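Local coordinates for putative esterase aq_1494 (Aquifex aeolicus, PDB 2EGI), which is a putative esterase of the 4-hydroxybenzoyl-CoA thioesterase family and probably hydrolyses fatty acyl-CoA thioesters, at residues P2-R7 with V72-L77. Numbering follows the deposited sequence.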
ATOM      1  N   PRO B   2      10.117 -18.721 -17.790  1.00 31.33           N
ATOM      2  CA  PRO B   2       8.663 -18.429 -17.784  1.00 28.59           C
ATOM      3  C   PRO B   2       8.006 -18.949 -16.509  1.00 28.64           C
ATOM      4  O   PRO B   2       7.257 -19.934 -16.535  1.00 27.14           O
ATOM      5  CB  PRO B   2       8.089 -19.096 -19.018  1.00 30.18           C
ATOM      6  CG  PRO B   2       9.265 -18.966 -19.979  1.00 32.87           C
ATOM      7  CD  PRO B   2      10.510 -19.265 -19.103  1.00 33.84           C
ATOM      8  N   PHE B   3       8.299 -18.273 -15.399  1.00 23.69           N
ATOM      9  CA  PHE B   3       7.778 -18.631 -14.089  1.00 20.97           C
ATOM     10  C   PHE B   3       6.409 -18.017 -13.884  1.00 18.39           C
ATOM     11  O   PHE B   3       6.230 -16.822 -14.085  1.00 16.91           O
ATOM     12  CB  PHE B   3       8.718 -18.122 -12.993  1.00 21.99           C
ATOM     13  CG  PHE B   3       8.259 -18.458 -11.600  1.00 23.73           C
ATOM     14  CD1 PHE B   3       8.425 -19.744 -11.088  1.00 22.82           C
ATOM     15  CD2 PHE B   3       7.652 -17.490 -10.804  1.00 22.05           C
ATOM     16  CE1 PHE B   3       7.992 -20.061  -9.807  1.00 23.32           C
ATOM     17  CE2 PHE B   3       7.215 -17.793  -9.527  1.00 23.06           C
ATOM     18  CZ  PHE B   3       7.386 -19.084  -9.023  1.00 24.22           C
ATOM     19  N   ILE B   4       5.453 -18.836 -13.466  1.00 15.82           N
ATOM     20  CA  ILE B   4       4.106 -18.360 -13.219  1.00 15.26           C
ATOM     21  C   ILE B   4       3.821 -18.121 -11.737  1.00 14.96           C
ATOM     22  O   ILE B   4       4.079 -18.974 -10.897  1.00 15.09           O
ATOM     23  CB  ILE B   4       3.046 -19.351 -13.727  1.00 15.34           C
ATOM     24  CG1 ILE B   4       3.236 -19.608 -15.223  1.00 16.76           C
ATOM     25  CG2 ILE B   4       1.648 -18.793 -13.440  1.00 16.22           C
ATOM     26  CD1 ILE B   4       2.207 -20.560 -15.811  1.00 12.77           C
ATOM     27  N   TYR B   5       3.278 -16.951 -11.435  1.00 14.14           N
ATOM     28  CA  TYR B   5       2.905 -16.592 -10.076  1.00 16.61           C
ATOM     29  C   TYR B   5       1.404 -16.305 -10.071  1.00 17.29           C
ATOM     30  O   TYR B   5       0.929 -15.441 -10.810  1.00 17.97           O
ATOM     31  CB  TYR B   5       3.658 -15.351  -9.613  1.00 15.50           C
ATOM     32  CG  TYR B   5       3.233 -14.899  -8.244  1.00 13.25           C
ATOM     33  CD1 TYR B   5       3.354 -15.747  -7.144  1.00 13.24           C
ATOM     34  CD2 TYR B   5       2.712 -13.627  -8.044  1.00 13.88           C
ATOM     35  CE1 TYR B   5       2.967 -15.340  -5.877  1.00 13.70           C
ATOM     36  CE2 TYR B   5       2.323 -13.203  -6.776  1.00 14.31           C
ATOM     37  CZ  TYR B   5       2.455 -14.064  -5.697  1.00 14.36           C
ATOM     38  OH  TYR B   5       2.106 -13.634  -4.437  1.00 15.72           O
ATOM     39  N   ARG B   6       0.676 -17.021  -9.226  1.00 17.32           N
ATOM     40  CA  ARG B   6      -0.776 -16.899  -9.133  1.00 19.85           C
ATOM     41  C   ARG B   6      -1.196 -16.098  -7.908  1.00 19.78           C
ATOM     42  O   ARG B   6      -0.651 -16.298  -6.815  1.00 18.69           O
ATOM     43  CB  ARG B   6      -1.399 -18.303  -9.079  1.00 22.78           C
ATOM     44  CG  ARG B   6      -0.876 -19.223 -10.174  1.00 25.87           C
ATOM     45  CD  ARG B   6      -1.429 -20.637 -10.077  1.00 29.71           C
ATOM     46  NE  ARG B   6      -0.874 -21.473 -11.139  1.00 32.77           N
ATOM     47  CZ  ARG B   6       0.393 -21.874 -11.196  1.00 32.98           C
ATOM     48  NH1 ARG B   6       1.247 -21.529 -10.244  1.00 33.82           N
ATOM     49  NH2 ARG B   6       0.813 -22.594 -12.225  1.00 33.64           N
ATOM     50  N   ARG B   7      -2.166 -15.203  -8.095  1.00 16.84           N
ATOM     51  CA  ARG B   7      -2.652 -14.349  -7.011  1.00 18.99           C
ATOM     52  C   ARG B   7      -4.069 -13.843  -7.316  1.00 18.51           C
ATOM     53  O   ARG B   7      -4.480 -13.770  -8.474  1.00 19.44           O
ATOM     54  CB  ARG B   7      -1.688 -13.154  -6.837  1.00 17.28           C
ATOM     55  CG  ARG B   7      -2.000 -12.176  -5.699  1.00 18.38           C
ATOM     56  CD  ARG B   7      -1.238 -12.428  -4.405  1.00 17.22           C
ATOM     57  NE  ARG B   7      -0.802 -11.178  -3.784  1.00 19.81           N
ATOM     58  CZ  ARG B   7      -1.605 -10.152  -3.512  1.00 17.42           C
ATOM     59  NH1 ARG B   7      -2.896 -10.210  -3.795  1.00 17.10           N
ATOM     60  NH2 ARG B   7      -1.116  -9.054  -2.957  1.00 20.76           N
ATOM     61  N   VAL B  72      -8.929 -13.097 -10.296  1.00 19.17           N
ATOM     62  CA  VAL B  72      -7.862 -14.080 -10.218  1.00 19.90           C
ATOM     63  C   VAL B  72      -6.948 -13.723 -11.385  1.00 18.78           C
ATOM     64  O   VAL B  72      -7.425 -13.517 -12.493  1.00 19.86           O
ATOM     65  CB  VAL B  72      -8.391 -15.523 -10.411  1.00 21.43           C
ATOM     66  CG1 VAL B  72      -7.227 -16.474 -10.623  1.00 20.78           C
ATOM     67  CG2 VAL B  72      -9.197 -15.961  -9.180  1.00 22.09           C
ATOM     68  N   PHE B  73      -5.647 -13.618 -11.148  1.00 18.08           N
ATOM     69  CA  PHE B  73      -4.739 -13.275 -12.235  1.00 17.83           C
ATOM     70  C   PHE B  73      -3.397 -13.964 -12.082  1.00 16.10           C
ATOM     71  O   PHE B  73      -3.116 -14.549 -11.047  1.00 16.57           O
ATOM     72  CB  PHE B  73      -4.554 -11.751 -12.313  1.00 18.11           C
ATOM     73  CG  PHE B  73      -3.751 -11.160 -11.173  1.00 18.38           C
ATOM     74  CD1 PHE B  73      -2.365 -11.052 -11.259  1.00 18.71           C
ATOM     75  CD2 PHE B  73      -4.386 -10.683 -10.029  1.00 16.81           C
ATOM     76  CE1 PHE B  73      -1.621 -10.470 -10.221  1.00 18.40           C
ATOM     77  CE2 PHE B  73      -3.654 -10.103  -8.989  1.00 17.52           C
ATOM     78  CZ  PHE B  73      -2.268  -9.995  -9.086  1.00 16.24           C
ATOM     79  N   GLU B  74      -2.581 -13.908 -13.127  1.00 16.74           N
ATOM     80  CA  GLU B  74      -1.260 -14.520 -13.087  1.00 18.15           C
ATOM     81  C   GLU B  74      -0.194 -13.535 -13.518  1.00 17.39           C
ATOM     82  O   GLU B  74      -0.411 -12.699 -14.393  1.00 15.23           O
ATOM     83  CB  GLU B  74      -1.175 -15.751 -14.005  1.00 19.19           C
ATOM     84  CG  GLU B  74      -2.164 -16.871 -13.691  1.00 20.66           C
ATOM     85  CD  GLU B  74      -1.888 -18.144 -14.495  1.00 24.01           C
ATOM     86  OE1 GLU B  74      -1.373 -18.040 -15.629  1.00 22.97           O
ATOM     87  OE2 GLU B  74      -2.199 -19.248 -13.997  1.00 24.43           O
ATOM     88  N   VAL B  75       0.960 -13.631 -12.873  1.00 18.31           N
ATOM     89  CA  VAL B  75       2.089 -12.796 -13.221  1.00 17.34           C
ATOM     90  C   VAL B  75       3.102 -13.771 -13.806  1.00 17.59           C
ATOM     91  O   VAL B  75       3.550 -14.696 -13.134  1.00 17.73           O
ATOM     92  CB  VAL B  75       2.713 -12.096 -11.986  1.00 18.62           C
ATOM     93  CG1 VAL B  75       3.962 -11.332 -12.400  1.00 18.37           C
ATOM     94  CG2 VAL B  75       1.716 -11.143 -11.357  1.00 18.40           C
ATOM     95  N   HIS B  76       3.433 -13.593 -15.074  1.00 19.02           N
ATOM     96  CA  HIS B  76       4.420 -14.461 -15.701  1.00 19.84           C
ATOM     97  C   HIS B  76       5.729 -13.673 -15.771  1.00 18.52           C
ATOM     98  O   HIS B  76       5.759 -12.595 -16.356  1.00 16.22           O
ATOM     99  CB  HIS B  76       3.960 -14.863 -17.105  1.00 18.29           C
ATOM    100  CG  HIS B  76       2.757 -15.753 -17.117  1.00 19.18           C
ATOM    101  ND1 HIS B  76       2.368 -16.465 -18.235  1.00 18.09           N
ATOM    102  CD2 HIS B  76       1.855 -16.053 -16.152  1.00 18.05           C
ATOM    103  CE1 HIS B  76       1.284 -17.162 -17.955  1.00 18.73           C
ATOM    104  NE2 HIS B  76       0.950 -16.930 -16.697  1.00 17.14           N
ATOM    105  N   LEU B  77       6.804 -14.188 -15.176  1.00 18.31           N
ATOM    106  CA  LEU B  77       8.054 -13.445 -15.228  1.00 20.14           C
ATOM    107  C   LEU B  77       9.139 -14.169 -15.980  1.00 21.12           C
ATOM    108  O   LEU B  77       9.256 -15.382 -15.917  1.00 22.72           O
ATOM    109  CB  LEU B  77       8.548 -13.054 -13.824  1.00 21.70           C
ATOM    110  CG  LEU B  77       9.448 -13.864 -12.879  1.00 23.48           C
ATOM    111  CD1 LEU B  77      10.783 -14.272 -13.501  1.00 20.19           C
ATOM    112  CD2 LEU B  77       9.711 -12.975 -11.676  1.00 22.95           C
TER
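Phe-3, Tyr-5 and Arg-7 pair with Leu-77, Val-75 and Phe-73 through six antiparallel backbone hydrogen bonds, the shortest from Val-75 N to Tyr-5 O (2.7 Å). Their side chains lie on the more buried face, where Phe-3, Tyr-5 and Arg-7 meet helix 22-39 and Val-75 and Leu-77 pack against strand 86-95. With CG between the backbone N and the carbonyl carbon (chi1 71°), the Phe-73 ring comes back toward Arg-7, whose O lies over one ring face, 3.5 Å from Phe-73 CD2. The Arg-7 guanidinium runs on to salt bridges with Glu-31 and Glu-13; Glu-31 is also hydrogen-bonded to Tyr-5 OH.

The face carrying Ile-4, Arg-6, Glu-74 and His-76 lies nearer solvent. Ile-4 CG1 sits over the His-76 ring, 4.0 Å from its centroid, while Ile-4 CG2 touches Glu-74 CD (3.7 Å) and caps one face of the Arg-6 guanidinium. His-76 NE2 donates a straight bond to Glu-74 OE1 (2.8 Å, 170°), from above the carboxylate plane. Arg-6 NE makes a long salt bridge to Glu-74 OE2 (3.9 Å), with no N-H aimed at it. An alanine in place of His-76 would probably deprive Ile-4 of its ring platform and let the Glu-74 carboxylate turn. This N-terminal strand paired with strand 72-82 beside a long helix belongs to the hot-dog fold.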